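PDB 5C2I: Alr1585 protein from Nostoc sp., which is a haem-containing, dye-decolorizing (DyP-type) peroxidase that probably uses hydrogen peroxide to oxidise dyes and similar substrates. Local coordinates for residues L26-Q31 against S72-A77; N33-H38 against L209-D214; R271-K276 against E440-Q445; Q261-F266 against S375-S380. The protein carries 1 engineered substitution. One frame throughout, in Å; residues are numbered along the deposited sequence.

Contact 1: residues L26-Q31 against S72-A77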
# COMPACT_ATOMS: atom_id res chain seq x y z
N LEU A 26 -5.75 -23.80 35.53
CA LEU A 26 -5.97 -22.38 35.63
C LEU A 26 -6.18 -21.77 34.27
O LEU A 26 -7.14 -21.03 34.06
CB LEU A 26 -4.79 -21.73 36.33
CG LEU A 26 -4.93 -20.17 36.44
CD1 LEU A 26 -4.36 -19.73 37.77
CD2 LEU A 26 -4.15 -19.54 35.35
N LEU A 27 -5.29 -22.10 33.33
CA LEU A 27 -5.36 -21.51 31.99
C LEU A 27 -6.65 -21.93 31.24
O LEU A 27 -7.12 -21.23 30.37
CB LEU A 27 -4.13 -21.88 31.16
CG LEU A 27 -2.79 -21.30 31.63
CD1 LEU A 27 -1.64 -21.78 30.74
CD2 LEU A 27 -2.83 -19.78 31.67
N ASN A 28 -7.17 -23.12 31.54
CA ASN A 28 -8.37 -23.61 30.91
C ASN A 28 -9.62 -22.88 31.34
O ASN A 28 -10.53 -22.74 30.57
CB ASN A 28 -8.56 -25.11 31.23
CG ASN A 28 -9.57 -25.76 30.30
OD1 ASN A 28 -9.48 -25.63 29.07
ND2 ASN A 28 -10.60 -26.38 30.88
N ASP A 29 -9.66 -22.41 32.58
CA ASP A 29 -10.87 -21.77 33.15
C ASP A 29 -10.79 -20.27 33.27
O ASP A 29 -11.79 -19.60 33.65
CB ASP A 29 -11.22 -22.38 34.53
CG ASP A 29 -12.73 -22.26 34.86
OD1 ASP A 29 -13.53 -22.28 33.91
OD2 ASP A 29 -13.09 -22.25 36.08
N LEU A 30 -9.61 -19.72 32.98
CA LEU A 30 -9.39 -18.25 33.02
C LEU A 30 -9.69 -17.70 31.65
O LEU A 30 -9.25 -18.26 30.63
CB LEU A 30 -7.93 -17.96 33.36
CG LEU A 30 -7.46 -16.49 33.33
CD1 LEU A 30 -8.11 -15.72 34.48
CD2 LEU A 30 -5.96 -16.41 33.43
N GLN A 31 -10.38 -16.58 31.60
CA GLN A 31 -10.61 -15.90 30.31
C GLN A 31 -9.28 -15.35 29.74
O GLN A 31 -8.36 -15.00 30.46
CB GLN A 31 -11.59 -14.74 30.47
CG GLN A 31 -13.01 -15.18 30.75
CD GLN A 31 -13.99 -14.05 30.61
OE1 GLN A 31 -14.06 -13.39 29.55
NE2 GLN A 31 -14.78 -13.82 31.64
N SER A 72 -10.80 -18.89 26.48
CA SER A 72 -9.93 -19.08 27.63
C SER A 72 -8.48 -18.64 27.31
O SER A 72 -8.09 -18.52 26.15
CB SER A 72 -9.94 -20.54 28.05
OG SER A 72 -9.31 -21.34 27.08
N ALA A 73 -7.66 -18.51 28.35
CA ALA A 73 -6.24 -18.27 28.14
C ALA A 73 -5.57 -19.41 27.36
O ALA A 73 -4.73 -19.16 26.49
CB ALA A 73 -5.56 -18.04 29.47
N LYS A 74 -5.97 -20.64 27.63
CA LYS A 74 -5.47 -21.78 26.89
C LYS A 74 -5.86 -21.71 25.42
O LYS A 74 -5.01 -21.90 24.55
CB LYS A 74 -5.94 -23.10 27.53
CG LYS A 74 -5.59 -24.42 26.80
CD LYS A 74 -6.51 -25.59 27.21
CE LYS A 74 -5.94 -26.95 26.69
NZ LYS A 74 -6.11 -27.05 25.21
N LYS A 75 -7.11 -21.45 25.14
CA LYS A 75 -7.59 -21.33 23.75
C LYS A 75 -6.87 -20.19 23.03
O LYS A 75 -6.45 -20.36 21.89
CB LYS A 75 -9.11 -21.15 23.69
CG LYS A 75 -9.67 -21.05 22.28
CD LYS A 75 -9.60 -22.39 21.58
CE LYS A 75 -10.04 -22.26 20.11
NZ LYS A 75 -9.95 -23.52 19.34
N GLN A 76 -6.73 -19.06 23.70
CA GLN A 76 -6.01 -17.91 23.13
C GLN A 76 -4.58 -18.30 22.71
O GLN A 76 -4.17 -18.04 21.56
CB GLN A 76 -5.95 -16.78 24.13
CG GLN A 76 -5.25 -15.55 23.62
CD GLN A 76 -5.07 -14.50 24.67
OE1 GLN A 76 -5.76 -14.52 25.69
NE2 GLN A 76 -4.18 -13.52 24.40
N ALA A 77 -3.86 -19.00 23.60
CA ALA A 77 -2.51 -19.47 23.30
C ALA A 77 -2.51 -20.47 22.14
O ALA A 77 -1.63 -20.41 21.25
CB ALA A 77 -1.85 -20.07 24.54
O HOH W 1 -10.04 -23.90 27.29
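L27 and A73 meet where the end of helix 24-29 runs up against the start of helix 73-86, with CD2 of L27 3.9 Å from CB of A73. The L27 side chain leaves with CG anti to the carbonyl carbon (chi1 -67°), which carries its CD2 branch to the A73 methyl; that methyl points from its backbone at the opposing segment. CD2 of L30 approaches the same CB more loosely, at 4.3 Å. N28 and K74 lie alongside each other and point the same way: the amide oxygen OD1 of N28 rests 3.5 Å from the methylene CD of K74, whose ammonium group continues to a salt bridge with D78. S72 takes the N-cap position. Its OG, held between its own backbone N and carbonyl carbon (chi1 69°), accepts from K75 N at 2.9 Å, in a nearly straight bond of 166°. One water links that hydroxyl to N28 OD1, giving its hydrogen to the amide oxygen. Two backbone bonds close the join, A73 N to L30 O at 2.8 Å and K74 N to L27 O at 3.0 Å. The first N-H groups of a helix have no preceding turn to supply their acceptors; here the carbonyls L27 O and L30 O, at and just past the end of helix 24-29, take those of K74 and A73, while S72 caps K75.

Contact 2: residues N33-H38 against L209-D214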
# COMPACT_ATOMS: atom_id res chain seq x y z
N ASN A 33 -7.06 -12.48 27.30
CA ASN A 33 -6.86 -11.03 27.31
C ASN A 33 -6.41 -10.47 28.65
O ASN A 33 -6.19 -9.26 28.77
CB ASN A 33 -8.13 -10.29 26.82
CG ASN A 33 -7.87 -8.87 26.35
OD1 ASN A 33 -6.84 -8.57 25.74
ND2 ASN A 33 -8.85 -8.00 26.59
N ILE A 34 -6.21 -11.33 29.63
CA ILE A 34 -5.82 -10.90 30.96
C ILE A 34 -4.30 -11.06 31.13
O ILE A 34 -3.60 -10.08 31.19
CB ILE A 34 -6.62 -11.64 32.03
CG1 ILE A 34 -8.13 -11.30 31.89
CG2 ILE A 34 -6.16 -11.24 33.43
CD1 ILE A 34 -9.08 -12.23 32.68
N LEU A 35 -3.81 -12.31 31.13
CA LEU A 35 -2.37 -12.57 31.22
C LEU A 35 -1.60 -12.12 29.98
O LEU A 35 -0.41 -11.78 30.10
CB LEU A 35 -2.10 -14.03 31.50
CG LEU A 35 -2.70 -14.56 32.79
CD1 LEU A 35 -2.34 -16.03 32.97
CD2 LEU A 35 -2.29 -13.74 34.01
N LYS A 36 -2.26 -12.16 28.83
CA LYS A 36 -1.68 -11.69 27.58
C LYS A 36 -2.79 -11.10 26.75
O LYS A 36 -3.87 -11.68 26.63
CB LYS A 36 -1.00 -12.86 26.82
CG LYS A 36 -0.37 -12.48 25.47
CD LYS A 36 0.67 -13.52 25.06
CE LYS A 36 1.09 -13.36 23.59
NZ LYS A 36 1.59 -11.96 23.38
N GLY A 37 -2.53 -9.95 26.15
CA GLY A 37 -3.53 -9.26 25.33
C GLY A 37 -3.98 -10.08 24.12
O GLY A 37 -3.21 -10.85 23.56
N HIS A 38 -5.26 -9.93 23.75
CA HIS A 38 -5.79 -10.72 22.61
C HIS A 38 -5.07 -10.42 21.29
O HIS A 38 -5.07 -11.26 20.40
CB HIS A 38 -7.33 -10.60 22.47
CG HIS A 38 -7.84 -9.22 22.20
ND1 HIS A 38 -7.56 -8.55 21.02
CD2 HIS A 38 -8.67 -8.42 22.90
CE1 HIS A 38 -8.18 -7.38 21.04
NE2 HIS A 38 -8.86 -7.27 22.17
N LEU A 209 4.47 -8.70 32.98
CA LEU A 209 4.51 -9.87 32.10
C LEU A 209 4.28 -11.12 32.90
O LEU A 209 4.79 -11.27 34.03
CB LEU A 209 5.86 -9.96 31.37
CG LEU A 209 6.23 -8.69 30.58
CD1 LEU A 209 7.56 -8.94 29.86
CD2 LEU A 209 5.15 -8.35 29.57
N PHE A 210 3.57 -12.07 32.28
CA PHE A 210 3.16 -13.32 32.92
C PHE A 210 3.45 -14.57 32.11
O PHE A 210 3.89 -15.56 32.65
CB PHE A 210 1.64 -13.28 33.20
CG PHE A 210 1.22 -12.08 34.00
CD1 PHE A 210 1.41 -12.05 35.37
CD2 PHE A 210 0.68 -10.99 33.38
CE1 PHE A 210 1.04 -10.93 36.10
CE2 PHE A 210 0.32 -9.86 34.11
CZ PHE A 210 0.49 -9.87 35.47
N MET A 211 3.23 -14.50 30.81
CA MET A 211 3.37 -15.65 29.93
C MET A 211 4.77 -15.74 29.33
O MET A 211 5.36 -14.69 28.95
CB MET A 211 2.31 -15.61 28.81
CG MET A 211 0.87 -15.48 29.26
SD MET A 211 0.38 -16.79 30.39
CE MET A 211 0.53 -18.21 29.36
N LYS A 212 5.28 -16.95 29.25
CA LYS A 212 6.62 -17.23 28.69
C LYS A 212 6.90 -16.51 27.37
O LYS A 212 8.00 -15.94 27.18
CB LYS A 212 6.87 -18.72 28.52
CG LYS A 212 8.29 -19.04 27.99
CD LYS A 212 8.60 -20.53 27.99
CE LYS A 212 9.98 -20.76 27.41
NZ LYS A 212 10.35 -22.18 27.45
N ARG A 213 5.95 -16.53 26.44
CA ARG A 213 6.20 -15.96 25.11
C ARG A 213 6.54 -14.48 25.25
O ARG A 213 7.46 -13.97 24.57
CB ARG A 213 4.98 -16.11 24.19
CG ARG A 213 4.68 -17.55 23.82
CD ARG A 213 5.27 -17.95 22.52
NE ARG A 213 5.12 -16.94 21.47
CZ ARG A 213 5.79 -16.97 20.32
NH1 ARG A 213 6.61 -17.99 20.04
NH2 ARG A 213 5.65 -15.98 19.45
N ASP A 214 5.85 -13.80 26.16
CA ASP A 214 6.16 -12.39 26.43
C ASP A 214 7.44 -12.20 27.18
O ASP A 214 8.23 -11.28 26.87
CB ASP A 214 5.01 -11.74 27.23
CG ASP A 214 3.72 -11.56 26.42
OD1 ASP A 214 3.77 -11.50 25.18
OD2 ASP A 214 2.64 -11.47 27.03
O HOH W 2 2.18 -12.00 29.62
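K36 reaches D214 through a salt bridge, its NZ donating to OD1 at 2.9 Å on the syn side of the carboxylate, 16° out of its plane. OD1 is shared, since R217 forms a second salt bridge with it, so two positive groups grip one oxygen. The other carboxylate oxygen is satisfied through water: a single molecule donates to D214 OD2 at 2.7 Å and to L35 O at 2.6 Å, and accepts from M211 N at 3.0 Å. This water therefore connects the loop carbonyl to both the N-cap residue and the first turn of helix 212-221. Within the loop, H38 N donates to N33 OD1 at 2.9 Å, while the carbonyls of N33 and I34 both accept from the guanidinium of R365. The apolar part of the join is carried by L35. Its CD2 sits over one face of the F210 ring, 4.3 Å from the centroid and 25° off the normal, a CH-pi contact; the other branch, CD1, lies 3.8 Å from M211 SD, the bend at chi2 (-57°) bringing the sulfur there. I34 and F210 both touch I237 beyond the two segments. The loop joins helix 24-29 to strand 42-50, with H38 packing against strand 150-156 of the same sheet, and R365 ties it to strand 363-369 of the second large sheet; the start of helix 212-221 packs against L35 and K36.

Contact 3: residues R271-K276 against E440-Q445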
# COMPACT_ATOMS: atom_id res chain seq x y z
N ARG A 271 3.79 22.71 21.84
CA ARG A 271 4.59 23.72 21.10
C ARG A 271 4.87 24.95 21.94
O ARG A 271 5.97 25.51 21.89
CB ARG A 271 3.91 24.13 19.77
CG ARG A 271 4.06 23.08 18.67
CD ARG A 271 3.71 23.66 17.30
NE ARG A 271 2.27 23.89 17.19
CZ ARG A 271 1.36 22.94 16.92
NH1 ARG A 271 1.75 21.71 16.64
NH2 ARG A 271 0.07 23.26 16.88
N LYS A 272 3.88 25.39 22.69
CA LYS A 272 4.07 26.54 23.54
C LYS A 272 5.11 26.27 24.65
O LYS A 272 5.95 27.11 24.95
CB LYS A 272 2.76 27.03 24.11
CG LYS A 272 3.04 28.29 24.94
CD LYS A 272 1.92 29.26 25.06
CE LYS A 272 2.35 30.45 25.91
NZ LYS A 272 1.20 31.30 26.33
N LEU A 273 5.00 25.10 25.26
CA LEU A 273 5.96 24.66 26.26
C LEU A 273 7.36 24.65 25.68
O LEU A 273 8.29 25.21 26.28
CB LEU A 273 5.57 23.25 26.76
CG LEU A 273 6.55 22.55 27.70
CD1 LEU A 273 6.73 23.34 29.00
CD2 LEU A 273 6.09 21.13 27.96
N ALA A 274 7.50 24.10 24.47
CA ALA A 274 8.79 24.05 23.81
C ALA A 274 9.35 25.45 23.56
O ALA A 274 10.54 25.72 23.78
CB ALA A 274 8.66 23.28 22.50
N GLN A 275 8.49 26.35 23.12
CA GLN A 275 8.94 27.73 22.84
C GLN A 275 9.35 28.42 24.13
O GLN A 275 10.35 29.13 24.15
CB GLN A 275 7.84 28.58 22.21
CG GLN A 275 7.31 28.13 20.88
CD GLN A 275 6.21 29.05 20.35
OE1 GLN A 275 6.24 30.28 20.58
NE2 GLN A 275 5.25 28.46 19.60
N LYS A 276 8.59 28.23 25.19
CA LYS A 276 8.90 28.86 26.49
C LYS A 276 10.24 28.39 27.05
O LYS A 276 11.08 29.22 27.50
CB LYS A 276 7.74 28.64 27.48
CG LYS A 276 6.58 29.57 27.17
CD LYS A 276 6.96 31.06 27.27
CE LYS A 276 7.18 31.52 28.70
NZ LYS A 276 7.30 33.01 28.87
N GLU A 440 11.95 25.78 35.16
CA GLU A 440 11.02 26.86 34.95
C GLU A 440 9.59 26.30 35.10
O GLU A 440 9.31 25.19 34.66
CB GLU A 440 11.23 27.40 33.56
CG GLU A 440 10.18 28.37 33.11
CD GLU A 440 10.63 29.15 31.88
OE1 GLU A 440 11.85 29.39 31.74
OE2 GLU A 440 9.75 29.54 31.08
N GLU A 441 8.71 27.05 35.75
CA GLU A 441 7.32 26.59 35.95
C GLU A 441 6.48 26.77 34.69
O GLU A 441 6.61 27.77 34.00
CB GLU A 441 6.65 27.35 37.11
CG GLU A 441 7.12 26.92 38.48
CD GLU A 441 6.41 27.66 39.59
OE1 GLU A 441 5.84 28.72 39.34
OE2 GLU A 441 6.41 27.13 40.72
N TYR A 442 5.62 25.80 34.39
CA TYR A 442 4.65 25.93 33.30
C TYR A 442 3.46 25.05 33.67
O TYR A 442 3.64 23.88 34.08
CB TYR A 442 5.27 25.48 31.97
CG TYR A 442 4.42 25.63 30.74
CD1 TYR A 442 3.47 24.66 30.41
CD2 TYR A 442 4.61 26.69 29.88
CE1 TYR A 442 2.69 24.77 29.25
CE2 TYR A 442 3.83 26.81 28.73
CZ TYR A 442 2.88 25.84 28.42
OH TYR A 442 2.16 25.98 27.26
N ASN A 443 2.27 25.61 33.54
CA ASN A 443 1.04 24.85 33.86
C ASN A 443 0.58 24.15 32.59
O ASN A 443 -0.08 24.76 31.75
CB ASN A 443 -0.08 25.75 34.34
CG ASN A 443 -0.08 25.99 35.82
OD1 ASN A 443 -1.16 25.86 36.43
ND2 ASN A 443 1.05 26.31 36.42
N PHE A 444 0.96 22.88 32.42
CA PHE A 444 0.54 22.16 31.26
C PHE A 444 -0.91 21.75 31.50
O PHE A 444 -1.27 21.22 32.56
CB PHE A 444 1.41 20.93 30.96
CG PHE A 444 1.20 20.38 29.58
CD1 PHE A 444 1.87 20.92 28.50
CD2 PHE A 444 0.30 19.31 29.37
CE1 PHE A 444 1.66 20.44 27.22
CE2 PHE A 444 0.09 18.84 28.09
CZ PHE A 444 0.77 19.40 27.02
N GLN A 445 -1.77 22.04 30.53
CA GLN A 445 -3.17 21.81 30.73
C GLN A 445 -3.55 20.35 30.51
O GLN A 445 -2.88 19.62 29.78
CB GLN A 445 -3.94 22.71 29.81
CG GLN A 445 -5.44 22.68 29.97
CD GLN A 445 -5.87 23.09 31.36
OE1 GLN A 445 -5.92 22.25 32.26
NE2 GLN A 445 -6.11 24.37 31.57
O HOH W 3 13.09 29.51 29.25
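Where L273 faces Y442, their CA atoms 7.3 Å apart, helix segment 271-276 runs nearly antiparallel to strand segment 440-442, with 160° between their directions and axes that come within 10.3 Å. The Y442 side chain extends toward the helix with CG anti to the backbone N (chi1 -177°), and L273 covers one face of its ring. CD1 of L273 is 3.6 Å above the ring plane and displaced toward the rim, so its closest ring atom is CG of Y442; at 22° from the ring normal this counts as a CH-pi contact. Lysine methylenes meet the ring at its edge: CG of K276 lies 4.2 Å from CE2 of Y442, and CG of K272 lies 3.4 Å from Y442 OH. That hydroxyl is hydrogen-bonded to D269, one turn back in the same helix. Strand 439-442 pairs antiparallel with strand 428-431 in a two-stranded hairpin, and W430 of the partner strand also packs on L273, so the hairpin lies against helix 263-277. An alanine at Y442 would remove the phenol, probably leaving D269 OD1 without that mate and opening a gap beneath L273 CD1. Further along, CD2 of L273 reaches CD1 of F444 at 4.3 Å, and F444 and L273 both touch I288 of helix 281-289. At the other end, E440 meets the helix through water: one molecule donates to K276 O at 2.7 Å and to E440 OE1 at 2.8 Å, while the K276 ammonium and the carboxylate remain apart.

Contact 4: residues Q261-F266 against S375-S380. With HEM (protoporphyrin IX containing Fe), chain E.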
# COMPACT_ATOMS: atom_id res chain seq x y z
N GLN A 261 -9.40 12.64 24.02
CA GLN A 261 -8.14 13.32 23.89
C GLN A 261 -8.23 14.48 22.93
O GLN A 261 -8.54 14.29 21.77
CB GLN A 261 -7.05 12.35 23.39
CG GLN A 261 -6.72 11.23 24.35
CD GLN A 261 -5.78 10.22 23.74
OE1 GLN A 261 -6.19 9.14 23.30
NE2 GLN A 261 -4.49 10.57 23.69
N ASN A 262 -7.95 15.69 23.42
CA ASN A 262 -7.99 16.88 22.58
C ASN A 262 -6.60 17.05 21.94
O ASN A 262 -5.71 17.70 22.49
CB ASN A 262 -8.43 18.10 23.37
CG ASN A 262 -8.58 19.32 22.49
OD1 ASN A 262 -8.06 19.38 21.38
ND2 ASN A 262 -9.27 20.32 22.99
N VAL A 263 -6.44 16.42 20.79
CA VAL A 263 -5.15 16.34 20.12
C VAL A 263 -4.70 17.72 19.65
O VAL A 263 -3.54 18.09 19.82
CB VAL A 263 -5.22 15.38 18.92
CG1 VAL A 263 -3.89 15.33 18.17
CG2 VAL A 263 -5.59 13.98 19.39
N LYS A 264 -5.62 18.48 19.09
CA LYS A 264 -5.29 19.81 18.58
C LYS A 264 -4.72 20.70 19.70
O LYS A 264 -3.66 21.34 19.53
CB LYS A 264 -6.52 20.47 17.96
CG LYS A 264 -6.26 21.82 17.31
CD LYS A 264 -7.57 22.40 16.78
CE LYS A 264 -7.46 23.89 16.53
NZ LYS A 264 -6.58 24.10 15.36
N ALA A 265 -5.41 20.73 20.82
CA ALA A 265 -5.00 21.59 21.94
C ALA A 265 -3.74 21.07 22.62
O ALA A 265 -2.87 21.87 23.01
CB ALA A 265 -6.14 21.72 22.95
N PHE A 266 -3.61 19.76 22.73
CA PHE A 266 -2.40 19.14 23.28
C PHE A 266 -1.18 19.56 22.47
O PHE A 266 -0.17 20.00 23.04
CB PHE A 266 -2.55 17.62 23.35
CG PHE A 266 -1.32 16.90 23.88
CD1 PHE A 266 -0.25 16.63 23.06
CD2 PHE A 266 -1.25 16.53 25.22
CE1 PHE A 266 0.87 15.97 23.56
CE2 PHE A 266 -0.13 15.91 25.72
CZ PHE A 266 0.93 15.61 24.90
N SER A 375 -2.52 11.50 11.50
CA SER A 375 -2.02 12.84 11.14
C SER A 375 -3.02 13.93 11.50
O SER A 375 -2.67 15.11 11.51
CB SER A 375 -1.71 12.91 9.65
OG SER A 375 -2.93 12.83 8.93
N LYS A 376 -4.28 13.56 11.75
CA LYS A 376 -5.32 14.56 12.02
C LYS A 376 -5.30 14.97 13.48
O LYS A 376 -4.66 14.32 14.27
CB LYS A 376 -6.69 14.06 11.62
CG LYS A 376 -6.85 13.93 10.12
CD LYS A 376 -8.24 13.42 9.82
CE LYS A 376 -8.47 13.10 8.35
NZ LYS A 376 -9.19 14.20 7.69
N GLU A 377 -5.98 16.06 13.80
CA GLU A 377 -5.94 16.63 15.14
C GLU A 377 -7.35 16.89 15.65
O GLU A 377 -7.78 18.02 15.74
CB GLU A 377 -5.06 17.90 15.14
CG GLU A 377 -3.58 17.53 14.90
CD GLU A 377 -2.60 18.69 15.03
OE1 GLU A 377 -3.05 19.86 15.23
OE2 GLU A 377 -1.39 18.41 14.90
N PRO A 378 -8.07 15.81 16.01
CA PRO A 378 -9.42 15.98 16.54
C PRO A 378 -9.42 16.78 17.86
O PRO A 378 -8.53 16.60 18.69
CB PRO A 378 -9.91 14.55 16.76
CG PRO A 378 -8.68 13.77 16.94
CD PRO A 378 -7.65 14.41 16.04
N VAL A 379 -10.44 17.61 18.04
CA VAL A 379 -10.69 18.30 19.31
C VAL A 379 -11.51 17.41 20.25
O VAL A 379 -11.20 17.27 21.44
CB VAL A 379 -11.40 19.64 19.04
CG1 VAL A 379 -11.85 20.32 20.34
CG2 VAL A 379 -10.46 20.53 18.25
N SER A 380 -12.58 16.81 19.72
CA SER A 380 -13.47 15.94 20.53
C SER A 380 -13.87 14.72 19.71
O SER A 380 -13.66 14.72 18.50
CB SER A 380 -14.71 16.71 21.01
OG SER A 380 -15.41 17.19 19.90
CHA HEM E . 2.52 4.46 29.96
CHB HEM E . -0.19 7.41 27.28
CHC HEM E . -3.76 7.06 30.54
CHD HEM E . -0.92 4.32 33.30
C1A HEM E . 2.10 5.31 28.95
C2A HEM E . 2.89 5.71 27.83
C3A HEM E . 2.12 6.54 27.09
C4A HEM E . 0.87 6.63 27.73
CMA HEM E . 2.48 7.20 25.78
CAA HEM E . 4.33 5.29 27.51
CBA HEM E . 4.53 4.01 26.70
CGA HEM E . 3.97 2.85 27.47
O1A HEM E . 4.62 2.26 28.37
O2A HEM E . 2.82 2.48 27.20
C1B HEM E . -1.42 7.52 27.94
C2B HEM E . -2.54 8.27 27.43
C3B HEM E . -3.53 8.14 28.30
C4B HEM E . -2.99 7.35 29.40
CMB HEM E . -2.55 9.01 26.14
CAB HEM E . -4.93 8.64 28.28
CBB HEM E . -5.60 8.93 27.15
C1C HEM E . -3.28 6.31 31.63
C2C HEM E . -3.93 6.12 32.83
C3C HEM E . -3.10 5.36 33.62
C4C HEM E . -1.96 5.08 32.86
CMC HEM E . -5.30 6.59 33.22
CAC HEM E . -3.28 4.92 35.00
CBC HEM E . -3.95 5.50 35.97
C1D HEM E . 0.20 4.06 32.51
C2D HEM E . 1.26 3.18 32.97
C3D HEM E . 2.24 3.25 32.08
C4D HEM E . 1.72 4.16 31.03
CMD HEM E . 1.30 2.35 34.24
CAD HEM E . 3.52 2.47 32.10
CBD HEM E . 4.63 3.16 32.92
CGD HEM E . 5.85 2.30 32.92
O1D HEM E . 6.89 2.82 32.54
O2D HEM E . 5.84 1.08 33.32
NA HEM E . 0.89 5.94 28.92
NB HEM E . -1.72 7.07 29.12
NC HEM E . -2.03 5.75 31.68
ND HEM E . 0.54 4.69 31.38
FE HEM E . -0.54 5.87 30.30
O HOH W 4 -2.60 21.85 17.05
O HOH W 5 -5.23 21.31 13.96
O HOH W 6 -1.67 4.09 29.29
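V263 and P378 share the main backbone link, with V263 N donating to P378 O at 3.0 Å through a bent N-H of 131°. The same carbonyl takes a weak second bond from K264 N, and a CA-H...O contact runs from N262 CA to V379 O. Apolar packing follows: CD of P378 lies 3.9 Å from CB of V263, while the two methyls of V379 divide, CG2 to CD of K264 at 3.7 Å and CG1 alongside the N262 amide. Through water, the E377 carboxylate oxygen OE1 is joined to the backbone carbonyl K264 O; its other oxygen, OE2, forms a salt bridge with R267. Capping falls to N262, whose OD1 accepts from A265 N at 3.0 Å, the donor 55° above the amide plane. If N262 were an alanine, the A265 N-H would probably be left without its mate and V379 CG1 without the amide beside it. Q261 faces the cofactor: its NE2, held by E197, comes within 3.5 Å of the haem methyl CMB. The geometry is that of a helix N-cap whose residue, N262, is also the centre of an inverse gamma turn, where strand 250-261 gives way to helix 263-277 at the wall of the haem pocket.

The four contacts fall into two pairs on opposite sides of the chain's centre. Contacts 1 and 2 have centres 11 Å apart and touch: Q76 of helix 73-86 probably hydrogen-bonds to N33 N and K36 O, and L30 packs on L35. Contacts 3 and 4, 18 Å apart between centres, share helix 263-277, contact 4 at its start and contact 3 nearer its end, and meet where F444 packs on F266. In each pair the segments alternate along the chain, so distant stretches interlock. The pairs follow one another in series; nearest atoms of contacts 2 and 4 remain about 17 Å apart. Contact 4 borders the haem directly, whereas contact 1 joins helices 24-29 and 73-86 within the N-terminal half.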